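Local coordinates for VC0179-like protein (Escherichia coli, PDB 4XJ6), which probably joins two nucleoside triphosphates into a cyclic dinucleotide such as cyclic GMP-AMP, as a bacterial homologue of cyclic GMP-AMP synthase, at residues W108-F113 with P193-P198; E127-D132 with C178-I183. One frame throughout, in Å; residues are numbered along the deposited sequence.

Contact 1. Residues W108-F113 with P193-P198; sequences WTQGSF and PMYAIP. With GH3 (3'-deoxy-guanosine-5'-triphosphate), chain D; GH3 (3'-deoxy-guanosine-5'-triphosphate), chain E.
Gln110 turns its CG into the gap between its backbone N and carbonyl carbon (chi1 72°), and an extended chain carries the amide to meet Tyr195, whose CG sits anti to its carbonyl carbon (chi1 -62°), sending the ring toward Gln110. The two side chains approach from opposite directions. Tyr195 OH donates to Gln110 OE1 at 2.7 Å, in the carbonyl plane and on a lone pair, with a C=O...donor angle of 110°. Because the oxygen is committed to tyrosine, the amide is held with NE2 turned to the ligands, and NE2 donates to the ribose O4' of the chain D 3'-deoxy-GTP at 3.2 Å. The same phenol accepts a bond from the chain E guanine, whose N2 lies at the edge of the tyrosine ring, in its plane; a tyrosine suits this place because its hydroxyl can give and receive at once. Pro193 CG packs 3.6 Å from Gln110 OE1.

Farther along the strands the contact is apolar, with Trp108 CZ3 4.1 Å from Ile197 CD1 at the indole edge. Tyr135 of the intervening strand 128-138 stacks on Tyr195 and meets Trp108 edge to face.

Beyond Gln110 the chain turns through Gly111, whose positive phi and lack of a side chain let the backbone pass close to the triphosphate. Ser112 N then donates to O2B of the chain D nucleotide at 2.9 Å, and Ser112 OG to its O3G at 2.7 Å. Serine binding the beta and gamma phosphates behind such a glycine is the glycine-serine motif of the polymerase-beta-like nucleotidyltransferase fold.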
ATOM      1  N   TRP A 108       4.058  11.317  -4.493  1.00 31.73           N
ATOM      2  CA  TRP A 108       4.102  11.239  -3.039  1.00 30.54           C
ATOM      3  C   TRP A 108       3.767   9.829  -2.577  1.00 28.15           C
ATOM      4  O   TRP A 108       2.755   9.256  -2.981  1.00 28.62           O
ATOM      5  CB  TRP A 108       3.142  12.250  -2.403  1.00 32.21           C
ATOM      6  CG  TRP A 108       3.554  13.676  -2.611  1.00 36.56           C
ATOM      7  CD1 TRP A 108       4.714  14.260  -2.195  1.00 36.53           C
ATOM      8  CD2 TRP A 108       2.804  14.703  -3.274  1.00 35.00           C
ATOM      9  NE1 TRP A 108       4.737  15.583  -2.564  1.00 40.23           N
ATOM     10  CE2 TRP A 108       3.574  15.881  -3.229  1.00 35.28           C
ATOM     11  CE3 TRP A 108       1.554  14.742  -3.906  1.00 30.74           C
ATOM     12  CZ2 TRP A 108       3.144  17.081  -3.786  1.00 32.04           C
ATOM     13  CZ3 TRP A 108       1.128  15.936  -4.462  1.00 32.41           C
ATOM     14  CH2 TRP A 108       1.921  17.089  -4.397  1.00 30.91           C
ATOM     15  N   THR A 109       4.625   9.276  -1.728  1.00 26.25           N
ATOM     16  CA  THR A 109       4.434   7.929  -1.210  1.00 26.10           C
ATOM     17  C   THR A 109       3.376   7.898  -0.109  1.00 23.78           C
ATOM     18  O   THR A 109       3.366   8.743   0.788  1.00 22.96           O
ATOM     19  CB  THR A 109       5.756   7.351  -0.666  1.00 25.98           C
ATOM     20  OG1 THR A 109       6.760   7.417  -1.686  1.00 28.39           O
ATOM     21  CG2 THR A 109       5.577   5.906  -0.237  1.00 25.33           C
ATOM     22  N   GLN A 110       2.474   6.925  -0.194  1.00 19.97           N
ATOM     23  CA  GLN A 110       1.500   6.688   0.863  1.00 23.70           C
ATOM     24  C   GLN A 110       1.783   5.325   1.488  1.00 17.77           C
ATOM     25  O   GLN A 110       2.658   4.597   1.026  1.00 18.31           O
ATOM     26  CB  GLN A 110       0.074   6.756   0.311  1.00 25.74           C
ATOM     27  CG  GLN A 110      -0.298   5.572  -0.561  1.00 22.29           C
ATOM     28  CD  GLN A 110      -1.487   5.845  -1.456  1.00 20.08           C
ATOM     29  OE1 GLN A 110      -1.477   6.784  -2.252  1.00 19.63           O
ATOM     30  NE2 GLN A 110      -2.519   5.020  -1.335  1.00 21.53           N
ATOM     31  N   GLY A 111       1.059   4.982   2.545  1.00 20.20           N
ATOM     32  CA  GLY A 111       1.183   3.659   3.128  1.00 18.84           C
ATOM     33  C   GLY A 111       2.379   3.460   4.041  1.00 20.45           C
ATOM     34  O   GLY A 111       2.961   4.422   4.543  1.00 18.11           O
ATOM     35  N   SER A 112       2.748   2.195   4.231  1.00 22.69           N
ATOM     36  CA  SER A 112       3.709   1.787   5.256  1.00 21.27           C
ATOM     37  C   SER A 112       5.122   2.324   5.043  1.00 20.90           C
ATOM     38  O   SER A 112       5.900   2.420   5.991  1.00 23.12           O
ATOM     39  CB  SER A 112       3.759   0.260   5.344  1.00 20.56           C
ATOM     40  OG  SER A 112       4.306  -0.306   4.166  1.00 21.11           O
ATOM     41  N   PHE A 113       5.463   2.663   3.805  1.00 20.48           N
ATOM     42  CA  PHE A 113       6.784   3.215   3.531  1.00 21.50           C
ATOM     43  C   PHE A 113       6.821   4.688   3.904  1.00 24.46           C
ATOM     44  O   PHE A 113       7.892   5.289   3.987  1.00 29.86           O
ATOM     45  CB  PHE A 113       7.167   3.031   2.061  1.00 25.38           C
ATOM     46  CG  PHE A 113       8.623   3.285   1.777  1.00 33.58           C
ATOM     47  CD1 PHE A 113       9.580   2.339   2.108  1.00 37.38           C
ATOM     48  CD2 PHE A 113       9.035   4.464   1.176  1.00 39.81           C
ATOM     49  CE1 PHE A 113      10.921   2.564   1.849  1.00 38.35           C
ATOM     50  CE2 PHE A 113      10.378   4.694   0.913  1.00 41.94           C
ATOM     51  CZ  PHE A 113      11.320   3.742   1.249  1.00 39.42           C
ATOM     52  N   PRO A 193      -1.062   4.261  -7.552  1.00 22.84           N
ATOM     53  CA  PRO A 193      -2.401   4.838  -7.672  1.00 23.41           C
ATOM     54  C   PRO A 193      -2.326   6.187  -8.383  1.00 22.26           C
ATOM     55  O   PRO A 193      -1.378   6.940  -8.161  1.00 25.00           O
ATOM     56  CB  PRO A 193      -2.852   4.985  -6.219  1.00 18.14           C
ATOM     57  CG  PRO A 193      -1.584   5.091  -5.439  1.00 23.14           C
ATOM     58  CD  PRO A 193      -0.595   4.215  -6.155  1.00 20.00           C
ATOM     59  N   MET A 194      -3.297   6.473  -9.241  1.00 22.11           N
ATOM     60  CA  MET A 194      -3.296   7.718 -10.003  1.00 22.65           C
ATOM     61  C   MET A 194      -4.305   8.706  -9.434  1.00 22.25           C
ATOM     62  O   MET A 194      -5.486   8.389  -9.299  1.00 21.73           O
ATOM     63  CB  MET A 194      -3.601   7.442 -11.477  1.00 26.47           C
ATOM     64  CG  MET A 194      -3.644   8.689 -12.345  1.00 26.08           C
ATOM     65  SD  MET A 194      -2.007   9.373 -12.647  1.00 27.68           S
ATOM     66  CE  MET A 194      -2.398  11.114 -12.790  1.00 27.70           C
ATOM     67  N   TYR A 195      -3.837   9.906  -9.106  1.00 21.86           N
ATOM     68  CA  TYR A 195      -4.695  10.911  -8.490  1.00 22.73           C
ATOM     69  C   TYR A 195      -4.863  12.162  -9.334  1.00 26.20           C
ATOM     70  O   TYR A 195      -3.956  12.567 -10.058  1.00 26.09           O
ATOM     71  CB  TYR A 195      -4.149  11.318  -7.122  1.00 20.00           C
ATOM     72  CG  TYR A 195      -4.091  10.201  -6.113  1.00 21.55           C
ATOM     73  CD1 TYR A 195      -5.174   9.930  -5.286  1.00 20.74           C
ATOM     74  CD2 TYR A 195      -2.948   9.425  -5.977  1.00 24.54           C
ATOM     75  CE1 TYR A 195      -5.124   8.914  -4.356  1.00 21.17           C
ATOM     76  CE2 TYR A 195      -2.885   8.408  -5.048  1.00 22.81           C
ATOM     77  CZ  TYR A 195      -3.977   8.155  -4.241  1.00 21.38           C
ATOM     78  OH  TYR A 195      -3.925   7.140  -3.314  1.00 21.26           O
ATOM     79  N   ALA A 196      -6.039  12.771  -9.218  1.00 28.78           N
ATOM     80  CA  ALA A 196      -6.276  14.106  -9.745  1.00 30.12           C
ATOM     81  C   ALA A 196      -6.495  15.065  -8.580  1.00 29.26           C
ATOM     82  O   ALA A 196      -7.247  14.766  -7.652  1.00 30.20           O
ATOM     83  CB  ALA A 196      -7.469  14.114 -10.681  1.00 22.58           C
ATOM     84  N   ILE A 197      -5.818  16.208  -8.626  1.00 28.17           N
ATOM     85  CA  ILE A 197      -5.893  17.199  -7.554  1.00 27.21           C
ATOM     86  C   ILE A 197      -6.005  18.610  -8.133  1.00 24.33           C
ATOM     87  O   ILE A 197      -5.552  18.853  -9.254  1.00 24.23           O
ATOM     88  CB  ILE A 197      -4.661  17.114  -6.625  1.00 25.07           C
ATOM     89  CG1 ILE A 197      -3.367  17.179  -7.440  1.00 24.35           C
ATOM     90  CG2 ILE A 197      -4.705  15.838  -5.799  1.00 23.79           C
ATOM     91  CD1 ILE A 197      -2.106  17.125  -6.598  1.00 24.69           C
ATOM     92  N   PRO A 198      -6.631  19.537  -7.384  1.00 31.78           N
ATOM     93  CA  PRO A 198      -6.776  20.927  -7.831  1.00 26.34           C
ATOM     94  C   PRO A 198      -5.438  21.587  -8.125  1.00 33.07           C
ATOM     95  O   PRO A 198      -4.437  21.259  -7.493  1.00 32.40           O
ATOM     96  CB  PRO A 198      -7.459  21.606  -6.647  1.00 27.40           C
ATOM     97  CG  PRO A 198      -8.212  20.526  -5.990  1.00 34.16           C
ATOM     98  CD  PRO A 198      -7.358  19.295  -6.127  1.00 30.17           C
TER
HETATM   99  PG  GH3 D 503       1.812  -2.775   3.775  1.00 21.70           P
HETATM  100  O1G GH3 D 503       1.230  -4.145   4.019  1.00 17.32           O
HETATM  101  O2G GH3 D 503       1.727  -2.411   2.314  1.00 22.35           O
HETATM  102  O3G GH3 D 503       3.263  -2.766   4.189  1.00 23.59           O
HETATM  103  O3B GH3 D 503       0.978  -1.726   4.669  1.00 24.21           O
HETATM  104  PB  GH3 D 503       0.293  -0.403   4.047  1.00 23.09           P
HETATM  105  O1B GH3 D 503       0.100   0.618   5.140  1.00 27.84           O
HETATM  106  O2B GH3 D 503       1.134   0.213   2.958  1.00 20.51           O
HETATM  107  O3A GH3 D 503      -1.148  -0.897   3.513  1.00 20.86           O
HETATM  108  PA  GH3 D 503      -1.543  -0.933   1.954  1.00 30.08           P
HETATM  109  O1A GH3 D 503      -2.573  -2.018   1.735  1.00 28.41           O
HETATM  110  O2A GH3 D 503      -0.340  -1.144   1.071  1.00 26.51           O
HETATM  111  O5' GH3 D 503      -2.193   0.504   1.628  1.00 25.68           O
HETATM  112  C5' GH3 D 503      -1.388   1.640   1.413  1.00 24.87           C
HETATM  113  C4' GH3 D 503      -2.245   2.892   1.533  1.00 26.59           C
HETATM  114  O4' GH3 D 503      -3.393   2.751   0.721  1.00 29.44           O
HETATM  115  C3' GH3 D 503      -2.743   3.154   2.943  1.00 26.13           C
HETATM  116  C2' GH3 D 503      -4.097   3.792   2.717  1.00 21.83           C
HETATM  117  O2' GH3 D 503      -3.974   5.195   2.736  1.00 19.99           O
HETATM  118  C1' GH3 D 503      -4.525   3.336   1.332  1.00 21.67           C
HETATM  119  N9  GH3 D 503      -5.553   2.296   1.474  1.00 25.19           N
HETATM  120  C8  GH3 D 503      -5.349   0.953   1.292  1.00 23.80           C
HETATM  121  N7  GH3 D 503      -6.519   0.303   1.500  1.00 24.48           N
HETATM  122  C5  GH3 D 503      -7.468   1.223   1.802  1.00 27.00           C
HETATM  123  C6  GH3 D 503      -8.820   1.111   2.098  1.00 25.16           C
HETATM  124  O6  GH3 D 503      -9.356   0.005   2.113  1.00 30.10           O
HETATM  125  N1  GH3 D 503      -9.555   2.242   2.373  1.00 26.58           N
HETATM  126  C2  GH3 D 503      -8.951   3.481   2.354  1.00 30.31           C
HETATM  127  N2  GH3 D 503      -9.668   4.572   2.620  1.00 31.18           N
HETATM  128  N3  GH3 D 503      -7.607   3.586   2.060  1.00 30.48           N
HETATM  129  C4  GH3 D 503      -6.874   2.480   1.788  1.00 27.68           C
HETATM  130  O3A GH3 E 504      -4.457  -4.577  -3.565  1.00 51.52           O
HETATM  131  PA  GH3 E 504      -5.565  -3.420  -3.719  1.00 70.09           P
HETATM  132  O1A GH3 E 504      -6.390  -3.366  -2.456  1.00 73.91           O
HETATM  133  O2A GH3 E 504      -6.435  -3.620  -4.939  1.00 65.84           O
HETATM  134  O5' GH3 E 504      -4.697  -2.069  -3.833  1.00 39.60           O
HETATM  135  C5' GH3 E 504      -3.367  -2.033  -3.365  1.00 37.03           C
HETATM  136  C4' GH3 E 504      -2.871  -0.596  -3.391  1.00 32.36           C
HETATM  137  O4' GH3 E 504      -3.908   0.252  -3.832  1.00 37.56           O
HETATM  138  C3' GH3 E 504      -2.447  -0.064  -2.032  1.00 26.57           C
HETATM  139  C2' GH3 E 504      -2.807   1.412  -2.101  1.00 27.19           C
HETATM  140  O2' GH3 E 504      -1.680   2.171  -2.474  1.00 25.68           O
HETATM  141  C1' GH3 E 504      -3.860   1.515  -3.191  1.00 32.32           C
HETATM  142  N9  GH3 E 504      -5.177   1.706  -2.566  1.00 24.39           N
HETATM  143  C8  GH3 E 504      -6.031   0.678  -2.261  1.00 18.49           C
HETATM  144  N7  GH3 E 504      -7.147   1.200  -1.714  1.00 24.16           N
HETATM  145  C5  GH3 E 504      -7.020   2.545  -1.679  1.00 23.93           C
HETATM  146  C6  GH3 E 504      -7.876   3.536  -1.221  1.00 24.93           C
HETATM  147  O6  GH3 E 504      -8.968   3.228  -0.745  1.00 23.11           O
HETATM  148  N1  GH3 E 504      -7.496   4.857  -1.300  1.00 25.00           N
HETATM  149  C2  GH3 E 504      -6.267   5.183  -1.834  1.00 22.22           C
HETATM  150  N2  GH3 E 504      -5.910   6.465  -1.907  1.00 20.21           N
HETATM  151  N3  GH3 E 504      -5.418   4.188  -2.290  1.00 24.16           N
HETATM  152  C4  GH3 E 504      -5.786   2.886  -2.214  1.00 20.95           C

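Contact 2. Residues E127-D132 with C178-I183; sequences EMDIDD and CGRIKI. With MG (magnesium ion), chain B; MG (magnesium ion), chain C; GH3 (3'-deoxy-guanosine-5'-triphosphate), chain D; GH3 (3'-deoxy-guanosine-5'-triphosphate), chain E.
Glu127 and Lys182 make the salt bridge, their chains crossing at about a right angle. Lys182 bends at both chi3 and chi4, which curls its ammonium back to the carboxylate: NZ lies 2.8 Å from Glu127 OE1, a weak hydrogen bond. Glu127 OE1 also takes a bond from His189 ND1 of strand 188-198, which runs between the two segments.

The other charged pair is longer range. Arg180 NH2 stands 3.9 Å from Asp129 OD1, with the two planes steeply inclined. Its firm partner is Asp191, through NE. Arginine suits this spot because its broad guanidinium can hold Asp191 while probably adding positive potential beside Asp129.

Metal coordination uses Asp129 and Asp131, alternate residues on one face of strand 128-138. With CG anti to its backbone N (chi1 -179°), Asp129 reaches both magnesium ions: OD2 binds the chain B magnesium at 2.0 Å, and OD1 and OD2 each lie 2.5 Å from the chain C ion. Asp131 also bridges the pair, OD2 binding the chain B magnesium at 2.1 Å and OD1 the chain C ion at 2.2 Å. Three phosphate oxygens of the chain D nucleotide and water 1 complete the first site; Asp191 and water 2 complete the second, that water lying at the guanidinium edge, in its plane.

O2' of the chain E nucleotide donates to Asp131 OD1 at 3.0 Å, positioning its ribose. Its C3' faces PA of the chain D nucleotide at 4.2 Å, where the missing 3'-hydroxyl would probably attack. Two alternating aspartates joined by a third form the two-metal active site of the nucleotidyltransferase family.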
ATOM      1  N   GLU A 127       6.553  -9.824  -1.202  1.00 19.80           N
ATOM      2  CA  GLU A 127       7.397  -8.715  -1.639  1.00 26.83           C
ATOM      3  C   GLU A 127       7.195  -7.476  -0.775  1.00 22.30           C
ATOM      4  O   GLU A 127       6.108  -7.259  -0.241  1.00 22.02           O
ATOM      5  CB  GLU A 127       7.102  -8.370  -3.103  1.00 23.05           C
ATOM      6  CG  GLU A 127       7.276  -9.528  -4.076  1.00 25.67           C
ATOM      7  CD  GLU A 127       6.706  -9.226  -5.450  1.00 30.28           C
ATOM      8  OE1 GLU A 127       5.856  -8.317  -5.557  1.00 34.38           O
ATOM      9  OE2 GLU A 127       7.106  -9.898  -6.424  1.00 30.78           O
ATOM     10  N   MET A 128       8.239  -6.665  -0.639  1.00 20.29           N
ATOM     11  CA  MET A 128       8.100  -5.365   0.011  1.00 20.41           C
ATOM     12  C   MET A 128       7.193  -4.471  -0.826  1.00 24.22           C
ATOM     13  O   MET A 128       7.221  -4.523  -2.055  1.00 24.37           O
ATOM     14  CB  MET A 128       9.463  -4.703   0.213  1.00 21.16           C
ATOM     15  CG  MET A 128      10.264  -5.275   1.368  1.00 27.64           C
ATOM     16  SD  MET A 128      11.972  -4.697   1.422  1.00 34.69           S
ATOM     17  CE  MET A 128      12.587  -5.256  -0.167  1.00 31.13           C
ATOM     18  N   ASP A 129       6.393  -3.647  -0.161  1.00 22.48           N
ATOM     19  CA  ASP A 129       5.363  -2.884  -0.853  1.00 20.92           C
ATOM     20  C   ASP A 129       5.577  -1.377  -0.751  1.00 21.95           C
ATOM     21  O   ASP A 129       5.590  -0.814   0.343  1.00 26.88           O
ATOM     22  CB  ASP A 129       3.982  -3.257  -0.306  1.00 17.69           C
ATOM     23  CG  ASP A 129       2.857  -2.512  -0.998  1.00 23.51           C
ATOM     24  OD1 ASP A 129       2.468  -2.917  -2.113  1.00 28.06           O
ATOM     25  OD2 ASP A 129       2.355  -1.524  -0.423  1.00 22.60           O
ATOM     26  N   ILE A 130       5.748  -0.736  -1.904  1.00 20.17           N
ATOM     27  CA  ILE A 130       5.855   0.716  -1.973  1.00 20.62           C
ATOM     28  C   ILE A 130       4.638   1.310  -2.676  1.00 18.43           C
ATOM     29  O   ILE A 130       4.390   1.031  -3.849  1.00 18.46           O
ATOM     30  CB  ILE A 130       7.125   1.169  -2.718  1.00 27.28           C
ATOM     31  CG1 ILE A 130       8.343   0.375  -2.249  1.00 35.27           C
ATOM     32  CG2 ILE A 130       7.344   2.665  -2.528  1.00 18.32           C
ATOM     33  CD1 ILE A 130       9.610   0.724  -2.989  1.00 36.93           C
ATOM     34  N   ASP A 131       3.879   2.125  -1.954  1.00 20.48           N
ATOM     35  CA  ASP A 131       2.709   2.771  -2.529  1.00 22.22           C
ATOM     36  C   ASP A 131       3.043   4.202  -2.924  1.00 23.75           C
ATOM     37  O   ASP A 131       2.842   5.131  -2.144  1.00 26.32           O
ATOM     38  CB  ASP A 131       1.543   2.753  -1.543  1.00 20.28           C
ATOM     39  CG  ASP A 131       1.273   1.375  -0.986  1.00 20.82           C
ATOM     40  OD1 ASP A 131       0.691   0.543  -1.711  1.00 18.84           O
ATOM     41  OD2 ASP A 131       1.644   1.123   0.181  1.00 19.51           O
ATOM     42  N   ASP A 132       3.562   4.378  -4.134  1.00 21.99           N
ATOM     43  CA  ASP A 132       3.935   5.703  -4.612  1.00 18.14           C
ATOM     44  C   ASP A 132       2.910   6.224  -5.619  1.00 22.35           C
ATOM     45  O   ASP A 132       2.854   5.765  -6.759  1.00 25.11           O
ATOM     46  CB  ASP A 132       5.328   5.678  -5.242  1.00 18.28           C
ATOM     47  CG  ASP A 132       5.952   7.058  -5.316  1.00 28.65           C
ATOM     48  OD1 ASP A 132       5.837   7.815  -4.326  1.00 27.02           O
ATOM     49  OD2 ASP A 132       6.555   7.389  -6.359  1.00 25.36           O
ATOM     50  N   CYS A 178      -4.831   0.619  -8.728  1.00 25.02           N
ATOM     51  CA  CYS A 178      -3.503   1.048  -9.152  1.00 20.30           C
ATOM     52  C   CYS A 178      -2.877   0.131 -10.191  1.00 19.33           C
ATOM     53  O   CYS A 178      -3.346  -0.981 -10.420  1.00 19.82           O
ATOM     54  CB  CYS A 178      -2.565   1.137  -7.946  1.00 19.98           C
ATOM     55  SG  CYS A 178      -2.161  -0.468  -7.221  1.00 28.35           S
ATOM     56  N   GLY A 179      -1.809   0.616 -10.814  1.00 27.28           N
ATOM     57  CA  GLY A 179      -0.956  -0.218 -11.636  1.00 26.76           C
ATOM     58  C   GLY A 179       0.227  -0.639 -10.791  1.00 24.56           C
ATOM     59  O   GLY A 179       0.784   0.171 -10.048  1.00 22.92           O
ATOM     60  N   ARG A 180       0.608  -1.906 -10.886  1.00 24.29           N
ATOM     61  CA  ARG A 180       1.703  -2.423 -10.077  1.00 22.28           C
ATOM     62  C   ARG A 180       2.837  -2.944 -10.944  1.00 22.41           C
ATOM     63  O   ARG A 180       2.609  -3.673 -11.908  1.00 23.08           O
ATOM     64  CB  ARG A 180       1.211  -3.537  -9.150  1.00 19.32           C
ATOM     65  CG  ARG A 180       2.330  -4.300  -8.457  1.00 22.13           C
ATOM     66  CD  ARG A 180       1.777  -5.345  -7.499  1.00 21.52           C
ATOM     67  NE  ARG A 180       1.117  -4.723  -6.356  1.00 24.14           N
ATOM     68  CZ  ARG A 180       0.493  -5.401  -5.398  1.00 25.32           C
ATOM     69  NH1 ARG A 180       0.435  -6.728  -5.445  1.00 26.87           N
ATOM     70  NH2 ARG A 180      -0.079  -4.752  -4.391  1.00 20.90           N
ATOM     71  N   ILE A 181       4.061  -2.556 -10.605  1.00 19.81           N
ATOM     72  CA  ILE A 181       5.232  -3.134 -11.242  1.00 21.66           C
ATOM     73  C   ILE A 181       5.967  -4.006 -10.226  1.00 25.39           C
ATOM     74  O   ILE A 181       6.317  -3.559  -9.136  1.00 23.21           O
ATOM     75  CB  ILE A 181       6.172  -2.044 -11.831  1.00 25.75           C
ATOM     76  CG1 ILE A 181       7.354  -2.688 -12.561  1.00 29.09           C
ATOM     77  CG2 ILE A 181       6.633  -1.046 -10.767  1.00 26.07           C
ATOM     78  CD1 ILE A 181       6.961  -3.374 -13.852  1.00 22.48           C
ATOM     79  N   LYS A 182       6.165  -5.271 -10.579  1.00 24.89           N
ATOM     80  CA  LYS A 182       6.815  -6.217  -9.682  1.00 21.44           C
ATOM     81  C   LYS A 182       8.273  -6.395 -10.070  1.00 22.27           C
ATOM     82  O   LYS A 182       8.580  -6.716 -11.215  1.00 28.95           O
ATOM     83  CB  LYS A 182       6.094  -7.565  -9.704  1.00 24.65           C
ATOM     84  CG  LYS A 182       4.634  -7.499  -9.286  1.00 26.87           C
ATOM     85  CD  LYS A 182       3.918  -8.805  -9.592  1.00 31.42           C
ATOM     86  CE  LYS A 182       4.474  -9.952  -8.763  1.00 32.91           C
ATOM     87  NZ  LYS A 182       4.181  -9.777  -7.312  1.00 27.43           N
ATOM     88  N   ILE A 183       9.167  -6.186  -9.112  1.00 22.14           N
ATOM     89  CA  ILE A 183      10.593  -6.334  -9.359  1.00 23.09           C
ATOM     90  C   ILE A 183      11.123  -7.559  -8.617  1.00 23.58           C
ATOM     91  O   ILE A 183      11.504  -7.474  -7.450  1.00 26.40           O
ATOM     92  CB  ILE A 183      11.367  -5.081  -8.924  1.00 22.90           C
ATOM     93  CG1 ILE A 183      10.650  -3.823  -9.418  1.00 22.26           C
ATOM     94  CG2 ILE A 183      12.795  -5.131  -9.442  1.00 24.14           C
ATOM     95  CD1 ILE A 183      11.251  -2.535  -8.910  1.00 23.52           C
TER
HETATM   96 MG    MG B 501       1.629  -0.685   1.237  1.00 18.56          MG
HETATM   97 MG    MG C 502       0.304  -1.634  -1.904  1.00 32.71          MG
HETATM   98  PG  GH3 D 503       1.812  -2.775   3.775  1.00 21.70           P
HETATM   99  O1G GH3 D 503       1.230  -4.145   4.019  1.00 17.32           O
HETATM  100  O2G GH3 D 503       1.727  -2.411   2.314  1.00 22.35           O
HETATM  101  O3G GH3 D 503       3.263  -2.766   4.189  1.00 23.59           O
HETATM  102  O3B GH3 D 503       0.978  -1.726   4.669  1.00 24.21           O
HETATM  103  PB  GH3 D 503       0.293  -0.403   4.047  1.00 23.09           P
HETATM  104  O1B GH3 D 503       0.100   0.618   5.140  1.00 27.84           O
HETATM  105  O2B GH3 D 503       1.134   0.213   2.958  1.00 20.51           O
HETATM  106  O3A GH3 D 503      -1.148  -0.897   3.513  1.00 20.86           O
HETATM  107  PA  GH3 D 503      -1.543  -0.933   1.954  1.00 30.08           P
HETATM  108  O1A GH3 D 503      -2.573  -2.018   1.735  1.00 28.41           O
HETATM  109  O2A GH3 D 503      -0.340  -1.144   1.071  1.00 26.51           O
HETATM  110  O5' GH3 D 503      -2.193   0.504   1.628  1.00 25.68           O
HETATM  111  C5' GH3 D 503      -1.388   1.640   1.413  1.00 24.87           C
HETATM  112  C4' GH3 D 503      -2.245   2.892   1.533  1.00 26.59           C
HETATM  113  O4' GH3 D 503      -3.393   2.751   0.721  1.00 29.44           O
HETATM  114  C3' GH3 D 503      -2.743   3.154   2.943  1.00 26.13           C
HETATM  115  C2' GH3 D 503      -4.097   3.792   2.717  1.00 21.83           C
HETATM  116  O2' GH3 D 503      -3.974   5.195   2.736  1.00 19.99           O
HETATM  117  C1' GH3 D 503      -4.525   3.336   1.332  1.00 21.67           C
HETATM  118  N9  GH3 D 503      -5.553   2.296   1.474  1.00 25.19           N
HETATM  119  C8  GH3 D 503      -5.349   0.953   1.292  1.00 23.80           C
HETATM  120  N7  GH3 D 503      -6.519   0.303   1.500  1.00 24.48           N
HETATM  121  C5  GH3 D 503      -7.468   1.223   1.802  1.00 27.00           C
HETATM  122  C6  GH3 D 503      -8.820   1.111   2.098  1.00 25.16           C
HETATM  123  O6  GH3 D 503      -9.356   0.005   2.113  1.00 30.10           O
HETATM  124  N1  GH3 D 503      -9.555   2.242   2.373  1.00 26.58           N
HETATM  125  C2  GH3 D 503      -8.951   3.481   2.354  1.00 30.31           C
HETATM  126  N2  GH3 D 503      -9.668   4.572   2.620  1.00 31.18           N
HETATM  127  N3  GH3 D 503      -7.607   3.586   2.060  1.00 30.48           N
HETATM  128  C4  GH3 D 503      -6.874   2.480   1.788  1.00 27.68           C
HETATM  129  O3A GH3 E 504      -4.457  -4.577  -3.565  1.00 51.52           O
HETATM  130  PA  GH3 E 504      -5.565  -3.420  -3.719  1.00 70.09           P
HETATM  131  O1A GH3 E 504      -6.390  -3.366  -2.456  1.00 73.91           O
HETATM  132  O2A GH3 E 504      -6.435  -3.620  -4.939  1.00 65.84           O
HETATM  133  O5' GH3 E 504      -4.697  -2.069  -3.833  1.00 39.60           O
HETATM  134  C5' GH3 E 504      -3.367  -2.033  -3.365  1.00 37.03           C
HETATM  135  C4' GH3 E 504      -2.871  -0.596  -3.391  1.00 32.36           C
HETATM  136  O4' GH3 E 504      -3.908   0.252  -3.832  1.00 37.56           O
HETATM  137  C3' GH3 E 504      -2.447  -0.064  -2.032  1.00 26.57           C
HETATM  138  C2' GH3 E 504      -2.807   1.412  -2.101  1.00 27.19           C
HETATM  139  O2' GH3 E 504      -1.680   2.171  -2.474  1.00 25.68           O
HETATM  140  C1' GH3 E 504      -3.860   1.515  -3.191  1.00 32.32           C
HETATM  141  N9  GH3 E 504      -5.177   1.706  -2.566  1.00 24.39           N
HETATM  142  C8  GH3 E 504      -6.031   0.678  -2.261  1.00 18.49           C
HETATM  143  N7  GH3 E 504      -7.147   1.200  -1.714  1.00 24.16           N
HETATM  144  C5  GH3 E 504      -7.020   2.545  -1.679  1.00 23.93           C
HETATM  145  C6  GH3 E 504      -7.876   3.536  -1.221  1.00 24.93           C
HETATM  146  O6  GH3 E 504      -8.968   3.228  -0.745  1.00 23.11           O
HETATM  147  N1  GH3 E 504      -7.496   4.857  -1.300  1.00 25.00           N
HETATM  148  C2  GH3 E 504      -6.267   5.183  -1.834  1.00 22.22           C
HETATM  149  N2  GH3 E 504      -5.910   6.465  -1.907  1.00 20.21           N
HETATM  150  N3  GH3 E 504      -5.418   4.188  -2.290  1.00 24.16           N
HETATM  151  C4  GH3 E 504      -5.786   2.886  -2.214  1.00 20.95           C
HETATM  152  O   HOH W   1       3.606  -0.143   1.819  1.00 18.18           O
HETATM  153  O   HOH W   2      -1.070  -3.058  -1.255  1.00 31.56           O

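How the contacts relate
The centres of the two contacts lie 13 Å apart in one mixed beta-sheet, all four segments belonging to the nucleotidyltransferase domain. Along the chain contact 2 is nested inside the loop closed by contact 1, in the order 108-113, 127-132, 178-183, 193-198. Strands 106-110 and 188-198 flank strand 128-138 in the sheet, and 179-183 pairs with the far edge of 188-198. The contacts touch directly where Gln110 N probably bonds Asp131 O and Thr109 OG1 meets Asp132 OD1. Both reach the two bound nucleotides: contact 1 holds phosphates, ribose and guanine, while contact 2 supplies two of the aspartates that bind the metals, so both form parts of one active site.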